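Local coordinates for protein beta-mannosidase (Trichoderma harzianum, PDB 4CVU) that probably cleaves terminal beta-D-mannose residues from the non-reducing ends of mannose-containing oligosaccharides, as a glycosylated member of glycoside hydrolase family 2, at residues T469-V472 against R473-N476; F522-L525 against A526-H530. All coordinates share one frame; numbering follows the deposited sequence.

Both contacts are largely buried pairings of neighbouring turns near the C-terminal ends of two packed helices, 458-475 for contact 1 and 506-528 for contact 2, with centres about 10 Å apart. They meet directly: Val472 CG1 packs on Leu525 CD1 at 3.6 Å, and probable hydrogen bonds join Arg473 to Asn528 and Asn476 to Ser529. Their chemistry follows their place. In contact 1, Arg473 and Arg474 touch strand 227-237 and reach other parts of the chain, Asp259 and Leu428 among them. Contact 2 lies where its helix runs out, relies on backbone carbonyls and one asparagine amide, and meets sugars of attached glycans through Asn523 and His530. Such sugars also border contact 1.

Contact 1: residues T469-V472 against R473-N476; sequences TYNV and RRLN. With MAN (alpha-D-mannopyranose), chain E; MAN (alpha-D-mannopyranose), chain B.
Asn471 and Arg474 run side by side on one face of helix 458-475, pointing the same way, with the amide turned almost perpendicular to the guanidinium (89°). The arginine grips a single atom side-on: NH2 lies 2.9 Å from Asn471 OD1, and NE reaches the same OD1 at 3.3 Å. The oxygen sits in the guanidinium plane, between the two N-H groups. A bend at chi3 (64°) turns the otherwise extended Arg474 chain back to this position. Leu475 CG, over one face near the rim, and a bond from NH1 to Leu428 O help to fix the group's rotation, while Asn471 ND2 donates to Phe132 O and Glu467 O. Tyr470 slants across the same arginine, its OH 3.5 Å from Arg474 CD. On another side of the helix Thr469 and Arg473 lie alongside each other, the methyl CG2 of Thr469 3.8 Å from Arg473 CD. C6 of a mannose covers one face of the Arg473 guanidinium, 3.6 Å above its centre; its nitrogens reach Asp259 in a salt bridge, Ser257 and Asn528. A water donates to both Val472 O and Asn476 OD1, joining successive turns; Asn476 OD1 also meets Ser529 OG. These i to i+3 and i+4 pairings belong to the helix of a beta-alpha-beta crossover between parallel strands 442-446 and 481-485, a repeating element of the (beta/alpha)8 barrel expected for the family 2 catalytic domain.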
ATOM      1  N   THR A 469      33.662 -28.144  -5.734  1.00 41.76           N
ATOM      2  CA  THR A 469      33.781 -29.209  -6.730  1.00 42.43           C
ATOM      3  C   THR A 469      32.508 -29.376  -7.581  1.00 42.24           C
ATOM      4  O   THR A 469      32.567 -29.451  -8.812  1.00 41.82           O
ATOM      5  CB  THR A 469      34.116 -30.572  -6.049  1.00 43.93           C
ATOM      6  OG1 THR A 469      35.341 -30.461  -5.298  1.00 42.44           O
ATOM      7  CG2 THR A 469      34.261 -31.653  -7.094  1.00 44.88           C
ATOM      8  N   TYR A 470      31.360 -29.403  -6.927  1.00 42.59           N
ATOM      9  CA  TYR A 470      30.079 -29.495  -7.638  1.00 43.09           C
ATOM     10  C   TYR A 470      29.842 -28.300  -8.607  1.00 42.25           C
ATOM     11  O   TYR A 470      29.554 -28.470  -9.782  1.00 39.52           O
ATOM     12  CB  TYR A 470      28.928 -29.561  -6.642  1.00 43.48           C
ATOM     13  CG  TYR A 470      27.571 -29.487  -7.319  1.00 44.27           C
ATOM     14  CD1 TYR A 470      27.159 -30.500  -8.169  1.00 44.66           C
ATOM     15  CD2 TYR A 470      26.722 -28.390  -7.138  1.00 43.43           C
ATOM     16  CE1 TYR A 470      25.936 -30.448  -8.809  1.00 44.70           C
ATOM     17  CE2 TYR A 470      25.481 -28.322  -7.766  1.00 43.02           C
ATOM     18  CZ  TYR A 470      25.088 -29.348  -8.600  1.00 44.95           C
ATOM     19  OH  TYR A 470      23.872 -29.314  -9.238  1.00 43.36           O
ATOM     20  N   ASN A 471      29.969 -27.082  -8.089  1.00 42.85           N
ATOM     21  CA  ASN A 471      29.671 -25.899  -8.907  1.00 41.43           C
ATOM     22  C   ASN A 471      30.708 -25.598  -9.999  1.00 40.89           C
ATOM     23  O   ASN A 471      30.313 -25.249 -11.116  1.00 39.17           O
ATOM     24  CB  ASN A 471      29.425 -24.712  -8.021  1.00 40.33           C
ATOM     25  CG  ASN A 471      28.112 -24.827  -7.287  1.00 39.77           C
ATOM     26  OD1 ASN A 471      27.041 -24.730  -7.887  1.00 39.69           O
ATOM     27  ND2 ASN A 471      28.187 -25.052  -5.971  1.00 40.77           N
ATOM     28  N   VAL A 472      32.006 -25.755  -9.705  1.00 40.88           N
ATOM     29  CA  VAL A 472      33.059 -25.620 -10.743  1.00 41.10           C
ATOM     30  C   VAL A 472      32.828 -26.610 -11.894  1.00 42.43           C
ATOM     31  O   VAL A 472      32.889 -26.227 -13.079  1.00 41.87           O
ATOM     32  CB  VAL A 472      34.482 -25.781 -10.175  1.00 42.81           C
ATOM     33  CG1 VAL A 472      35.480 -26.077 -11.287  1.00 44.59           C
ATOM     34  CG2 VAL A 472      34.925 -24.525  -9.433  1.00 41.65           C
ATOM     35  N   ARG A 473      32.550 -27.869 -11.551  1.00 42.90           N
ATOM     36  CA  ARG A 473      32.236 -28.902 -12.568  1.00 44.73           C
ATOM     37  C   ARG A 473      30.952 -28.593 -13.335  1.00 43.68           C
ATOM     38  O   ARG A 473      30.923 -28.710 -14.572  1.00 43.50           O
ATOM     39  CB  ARG A 473      32.140 -30.314 -11.948  1.00 44.69           C
ATOM     40  CG  ARG A 473      33.465 -30.890 -11.486  1.00 45.25           C
ATOM     41  CD  ARG A 473      33.283 -32.193 -10.701  1.00 45.33           C
ATOM     42  NE  ARG A 473      32.883 -33.345 -11.532  1.00 46.17           N
ATOM     43  CZ  ARG A 473      33.683 -33.946 -12.418  1.00 46.18           C
ATOM     44  NH1 ARG A 473      34.926 -33.501 -12.635  1.00 45.05           N
ATOM     45  NH2 ARG A 473      33.243 -34.997 -13.105  1.00 46.31           N
ATOM     46  N   ARG A 474      29.912 -28.197 -12.596  1.00 42.63           N
ATOM     47  CA  ARG A 474      28.598 -27.867 -13.187  1.00 42.74           C
ATOM     48  C   ARG A 474      28.682 -26.748 -14.227  1.00 41.46           C
ATOM     49  O   ARG A 474      28.086 -26.853 -15.291  1.00 41.36           O
ATOM     50  CB  ARG A 474      27.581 -27.504 -12.086  1.00 43.29           C
ATOM     51  CG  ARG A 474      26.179 -27.122 -12.583  1.00 43.10           C
ATOM     52  CD  ARG A 474      25.173 -26.888 -11.441  1.00 41.42           C
ATOM     53  NE  ARG A 474      25.539 -25.751 -10.612  1.00 41.22           N
ATOM     54  CZ  ARG A 474      25.217 -24.478 -10.875  1.00 40.41           C
ATOM     55  NH1 ARG A 474      24.482 -24.167 -11.935  1.00 39.31           N
ATOM     56  NH2 ARG A 474      25.626 -23.515 -10.070  1.00 40.41           N
ATOM     57  N   LEU A 475      29.438 -25.704 -13.898  1.00 40.79           N
ATOM     58  CA  LEU A 475      29.422 -24.442 -14.658  1.00 40.18           C
ATOM     59  C   LEU A 475      30.472 -24.333 -15.749  1.00 41.62           C
ATOM     60  O   LEU A 475      30.350 -23.479 -16.623  1.00 41.06           O
ATOM     61  CB  LEU A 475      29.566 -23.263 -13.698  1.00 40.61           C
ATOM     62  CG  LEU A 475      28.332 -23.035 -12.813  1.00 40.70           C
ATOM     63  CD1 LEU A 475      28.612 -21.969 -11.755  1.00 41.04           C
ATOM     64  CD2 LEU A 475      27.143 -22.615 -13.649  1.00 40.68           C
ATOM     65  N   ASN A 476      31.471 -25.237 -15.724  1.00 41.93           N
ATOM     66  CA  ASN A 476      32.677 -25.100 -16.538  1.00 41.05           C
ATOM     67  C   ASN A 476      32.452 -25.031 -18.050  1.00 41.21           C
ATOM     68  O   ASN A 476      33.235 -24.427 -18.762  1.00 39.91           O
ATOM     69  CB  ASN A 476      33.662 -26.247 -16.261  1.00 42.89           C
ATOM     70  CG  ASN A 476      35.044 -25.921 -16.739  1.00 42.63           C
ATOM     71  OD1 ASN A 476      35.698 -25.024 -16.220  1.00 42.43           O
ATOM     72  ND2 ASN A 476      35.477 -26.611 -17.768  1.00 43.80           N
TER
HETATM   73  C1  MAN E  10      35.270 -36.439  -5.909  1.00 50.39           C
HETATM   74  C2  MAN E  10      34.414 -37.592  -5.433  1.00 51.78           C
HETATM   75  C3  MAN E  10      34.373 -38.665  -6.512  1.00 50.69           C
HETATM   76  C4  MAN E  10      34.018 -38.059  -7.883  1.00 51.01           C
HETATM   77  C5  MAN E  10      34.791 -36.785  -8.184  1.00 49.76           C
HETATM   78  C6  MAN E  10      34.276 -36.107  -9.449  1.00 51.99           C
HETATM   79  O2  MAN E  10      33.088 -37.133  -5.199  1.00 52.06           O
HETATM   80  O3  MAN E  10      33.391 -39.622  -6.165  1.00 51.20           O
HETATM   81  O4  MAN E  10      34.334 -38.958  -8.928  1.00 48.92           O
HETATM   82  O5  MAN E  10      34.733 -35.906  -7.114  1.00 46.86           O
HETATM   83  O6  MAN E  10      32.901 -35.806  -9.381  1.00 53.40           O
HETATM   84  C1  MAN B  11      32.804 -36.904  -3.812  1.00 50.78           C
HETATM   85  C2  MAN B  11      31.313 -36.647  -3.670  1.00 51.48           C
HETATM   86  C3  MAN B  11      30.947 -35.333  -4.352  1.00 50.78           C
HETATM   87  C4  MAN B  11      31.783 -34.187  -3.805  1.00 50.84           C
HETATM   88  C5  MAN B  11      33.270 -34.552  -3.845  1.00 52.18           C
HETATM   89  C6  MAN B  11      34.149 -33.541  -3.122  1.00 51.37           C
HETATM   90  O2  MAN B  11      31.004 -36.556  -2.305  1.00 51.00           O
HETATM   91  O3  MAN B  11      29.582 -35.090  -4.182  1.00 51.31           O
HETATM   92  O4  MAN B  11      31.574 -33.049  -4.635  1.00 51.09           O
HETATM   93  O5  MAN B  11      33.530 -35.824  -3.257  1.00 52.76           O
HETATM   94  O6  MAN B  11      35.523 -33.838  -3.371  1.00 49.86           O
HETATM   95  O   HOH W   1      34.252 -23.960 -13.845  1.00 38.70           O

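Contact 2: residues F522-L525 against A526-H530; sequences FNVL and AANSH. With MAN (alpha-D-mannopyranose), chain C; NAG (2-acetamido-2-deoxy-beta-D-glucopyranose), chain D; NAG (2-acetamido-2-deoxy-beta-D-glucopyranose), chain F.
Val524 O receives the side-chain amide of Asn528 one turn later, in the C-terminal part of helix 506-528, the longer of the two helices between parallel strands 481-485 and 534-535 in what is probably the catalytic (beta/alpha)8 barrel. The bond from Asn528 ND2 to Val524 O is 3.1 Å long and nearly straight (164°), with the oxygen close to the amide plane. Asn528 CG, anti to the carbonyl carbon (chi1 -71°), sits beside the residue's own backbone N, and the amide reaches back one turn. That N bonds weakly to Val524 O (3.4 Å) and more closely to Leu525 O (3.0 Å), standing well above the latter's carbonyl plane. Beside it, Leu525 CD1 touches Ser529 CB at 3.7 Å. In the next shell, Asn528 OD1 and Ser529 OG hold this turn to Arg473 and Asn476 of contact 1. With an alanine at Asn528, Val524 O would probably keep little more than the weak backbone bond, and Arg473 NH1 would lose one of its partners. Sugars border the turn: a mannose O4 donates to Asn523 OD1 (2.8 Å), and His530 NE2, at its ring edge, bonds weakly to the acetamide O7 of an N-acetylglucosamine (3.1 Å).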
ATOM      1  N   PHE A 522      42.191 -23.353  -5.137  1.00 39.46           N
ATOM      2  CA  PHE A 522      42.854 -23.316  -6.460  1.00 40.53           C
ATOM      3  C   PHE A 522      43.148 -24.723  -6.973  1.00 40.60           C
ATOM      4  O   PHE A 522      43.036 -24.986  -8.166  1.00 39.86           O
ATOM      5  CB  PHE A 522      44.158 -22.503  -6.463  1.00 40.73           C
ATOM      6  CG  PHE A 522      44.814 -22.402  -7.828  1.00 41.10           C
ATOM      7  CD1 PHE A 522      44.101 -21.915  -8.914  1.00 42.31           C
ATOM      8  CD2 PHE A 522      46.144 -22.776  -8.019  1.00 42.06           C
ATOM      9  CE1 PHE A 522      44.681 -21.787 -10.171  1.00 42.13           C
ATOM     10  CE2 PHE A 522      46.738 -22.662  -9.272  1.00 42.60           C
ATOM     11  CZ  PHE A 522      46.004 -22.175 -10.355  1.00 42.97           C
ATOM     12  N   ASN A 523      43.572 -25.619  -6.074  1.00 41.88           N
ATOM     13  CA  ASN A 523      43.764 -27.028  -6.466  1.00 42.73           C
ATOM     14  C   ASN A 523      42.491 -27.668  -6.948  1.00 41.04           C
ATOM     15  O   ASN A 523      42.501 -28.321  -7.952  1.00 40.47           O
ATOM     16  CB  ASN A 523      44.393 -27.870  -5.351  1.00 42.93           C
ATOM     17  CG  ASN A 523      45.883 -27.912  -5.483  1.00 44.58           C
ATOM     18  OD1 ASN A 523      46.384 -28.507  -6.438  1.00 46.51           O
ATOM     19  ND2 ASN A 523      46.608 -27.255  -4.573  1.00 45.07           N
ATOM     20  N   VAL A 524      41.381 -27.422  -6.257  1.00 42.28           N
ATOM     21  CA  VAL A 524      40.077 -27.969  -6.698  1.00 41.50           C
ATOM     22  C   VAL A 524      39.668 -27.449  -8.082  1.00 43.03           C
ATOM     23  O   VAL A 524      39.238 -28.225  -8.948  1.00 46.87           O
ATOM     24  CB  VAL A 524      38.951 -27.679  -5.700  1.00 41.52           C
ATOM     25  CG1 VAL A 524      37.591 -28.058  -6.280  1.00 40.80           C
ATOM     26  CG2 VAL A 524      39.161 -28.438  -4.406  1.00 42.40           C
ATOM     27  N   LEU A 525      39.811 -26.154  -8.328  1.00 43.57           N
ATOM     28  CA  LEU A 525      39.493 -25.602  -9.659  1.00 42.89           C
ATOM     29  C   LEU A 525      40.407 -26.177 -10.759  1.00 42.47           C
ATOM     30  O   LEU A 525      39.934 -26.554 -11.848  1.00 41.06           O
ATOM     31  CB  LEU A 525      39.641 -24.090  -9.677  1.00 42.63           C
ATOM     32  CG  LEU A 525      39.511 -23.423 -11.053  1.00 42.55           C
ATOM     33  CD1 LEU A 525      38.184 -23.763 -11.715  1.00 43.35           C
ATOM     34  CD2 LEU A 525      39.634 -21.919 -10.900  1.00 46.24           C
ATOM     35  N   ALA A 526      41.710 -26.145 -10.482  1.00 41.55           N
ATOM     36  CA  ALA A 526      42.701 -26.679 -11.413  1.00 44.77           C
ATOM     37  C   ALA A 526      42.495 -28.179 -11.722  1.00 43.98           C
ATOM     38  O   ALA A 526      42.705 -28.613 -12.859  1.00 43.53           O
ATOM     39  CB  ALA A 526      44.124 -26.428 -10.922  1.00 43.93           C
ATOM     40  N   ALA A 527      42.042 -28.932 -10.740  1.00 44.63           N
ATOM     41  CA  ALA A 527      41.695 -30.322 -10.959  1.00 46.43           C
ATOM     42  C   ALA A 527      40.552 -30.486 -11.957  1.00 47.83           C
ATOM     43  O   ALA A 527      40.465 -31.500 -12.643  1.00 49.83           O
ATOM     44  CB  ALA A 527      41.326 -30.969  -9.646  1.00 47.06           C
ATOM     45  N   ASN A 528      39.662 -29.497 -12.035  1.00 48.05           N
ATOM     46  CA  ASN A 528      38.418 -29.615 -12.832  1.00 46.35           C
ATOM     47  C   ASN A 528      38.273 -28.656 -14.008  1.00 45.30           C
ATOM     48  O   ASN A 528      37.247 -28.673 -14.704  1.00 47.27           O
ATOM     49  CB  ASN A 528      37.219 -29.513 -11.881  1.00 45.88           C
ATOM     50  CG  ASN A 528      37.083 -30.756 -11.005  1.00 44.35           C
ATOM     51  OD1 ASN A 528      36.590 -31.786 -11.452  1.00 42.87           O
ATOM     52  ND2 ASN A 528      37.520 -30.653  -9.762  1.00 44.47           N
ATOM     53  N   SER A 529      39.301 -27.852 -14.253  1.00 44.15           N
ATOM     54  CA  SER A 529      39.286 -26.878 -15.351  1.00 43.98           C
ATOM     55  C   SER A 529      40.697 -26.452 -15.739  1.00 43.41           C
ATOM     56  O   SER A 529      41.479 -26.071 -14.863  1.00 43.84           O
ATOM     57  CB  SER A 529      38.487 -25.610 -14.927  1.00 42.74           C
ATOM     58  OG  SER A 529      38.281 -24.754 -16.036  1.00 41.33           O
ATOM     59  N   HIS A 530      41.013 -26.517 -17.035  1.00 44.35           N
ATOM     60  CA  HIS A 530      42.274 -25.962 -17.586  1.00 46.04           C
ATOM     61  C   HIS A 530      42.040 -24.563 -18.199  1.00 45.96           C
ATOM     62  O   HIS A 530      42.997 -23.854 -18.495  1.00 47.38           O
ATOM     63  CB  HIS A 530      42.884 -26.881 -18.677  1.00 47.93           C
ATOM     64  CG  HIS A 530      43.302 -28.235 -18.185  1.00 48.40           C
ATOM     65  ND1 HIS A 530      44.414 -28.432 -17.394  1.00 50.86           N
ATOM     66  CD2 HIS A 530      42.761 -29.461 -18.388  1.00 51.31           C
ATOM     67  CE1 HIS A 530      44.529 -29.722 -17.116  1.00 51.16           C
ATOM     68  NE2 HIS A 530      43.540 -30.367 -17.710  1.00 50.73           N
TER
HETATM   69  C1  MAN C   4      47.377 -33.381  -5.511  1.00 45.57           C
HETATM   70  C2  MAN C   4      48.147 -32.542  -4.505  1.00 47.05           C
HETATM   71  C3  MAN C   4      48.166 -31.057  -4.920  1.00 45.25           C
HETATM   72  C4  MAN C   4      48.786 -30.976  -6.318  1.00 45.02           C
HETATM   73  C5  MAN C   4      47.932 -31.830  -7.262  1.00 43.86           C
HETATM   74  C6  MAN C   4      48.441 -31.846  -8.690  1.00 44.55           C
HETATM   75  O2  MAN C   4      49.489 -33.076  -4.519  1.00 44.83           O
HETATM   76  O3  MAN C   4      48.958 -30.284  -4.013  1.00 44.04           O
HETATM   77  O4  MAN C   4      48.936 -29.599  -6.722  1.00 48.14           O
HETATM   78  O5  MAN C   4      47.911 -33.194  -6.826  1.00 44.75           O
HETATM   79  O6  MAN C   4      47.607 -32.707  -9.481  1.00 46.40           O
HETATM   80  C1  NAG D   1      39.701 -34.167 -17.737  1.00 44.25           C
HETATM   81  C2  NAG D   1      41.205 -34.282 -17.500  1.00 47.11           C
HETATM   82  C3  NAG D   1      41.464 -35.158 -16.292  1.00 45.11           C
HETATM   83  C4  NAG D   1      40.733 -34.585 -15.063  1.00 45.28           C
HETATM   84  C5  NAG D   1      39.260 -34.372 -15.407  1.00 44.71           C
HETATM   85  C6  NAG D   1      38.436 -33.652 -14.343  1.00 43.59           C
HETATM   86  C7  NAG D   1      42.612 -34.093 -19.496  1.00 49.87           C
HETATM   87  C8  NAG D   1      43.169 -34.783 -20.710  1.00 51.11           C
HETATM   88  N2  NAG D   1      41.830 -34.815 -18.706  1.00 49.57           N
HETATM   89  O3  NAG D   1      42.852 -35.186 -16.071  1.00 47.49           O
HETATM   90  O4  NAG D   1      40.822 -35.488 -13.978  1.00 43.94           O
HETATM   91  O5  NAG D   1      39.126 -33.612 -16.580  1.00 44.15           O
HETATM   92  O6  NAG D   1      37.077 -33.719 -14.745  1.00 42.67           O
HETATM   93  O7  NAG D   1      42.902 -32.919 -19.282  1.00 51.90           O
HETATM   94  C1  NAG F   2      41.266 -34.898 -12.752  1.00 44.30           C
HETATM   95  C2  NAG F   2      40.805 -35.702 -11.531  1.00 43.48           C
HETATM   96  C3  NAG F   2      41.286 -35.024 -10.267  1.00 43.26           C
HETATM   97  C4  NAG F   2      42.766 -34.735 -10.334  1.00 44.04           C
HETATM   98  C5  NAG F   2      43.115 -34.015 -11.639  1.00 44.61           C
HETATM   99  C6  NAG F   2      44.622 -33.765 -11.779  1.00 43.00           C
HETATM  100  C7  NAG F   2      38.746 -36.877 -12.131  1.00 47.05           C
HETATM  101  C8  NAG F   2      37.248 -36.935 -12.086  1.00 46.86           C
HETATM  102  N2  NAG F   2      39.369 -35.873 -11.524  1.00 45.57           N
HETATM  103  O3  NAG F   2      41.087 -35.870  -9.162  1.00 46.17           O
HETATM  104  O4  NAG F   2      43.156 -33.852  -9.298  1.00 45.51           O
HETATM  105  O5  NAG F   2      42.660 -34.747 -12.746  1.00 41.72           O
HETATM  106  O6  NAG F   2      45.329 -34.978 -11.510  1.00 44.87           O
HETATM  107  O7  NAG F   2      39.342 -37.781 -12.720  1.00 48.49           O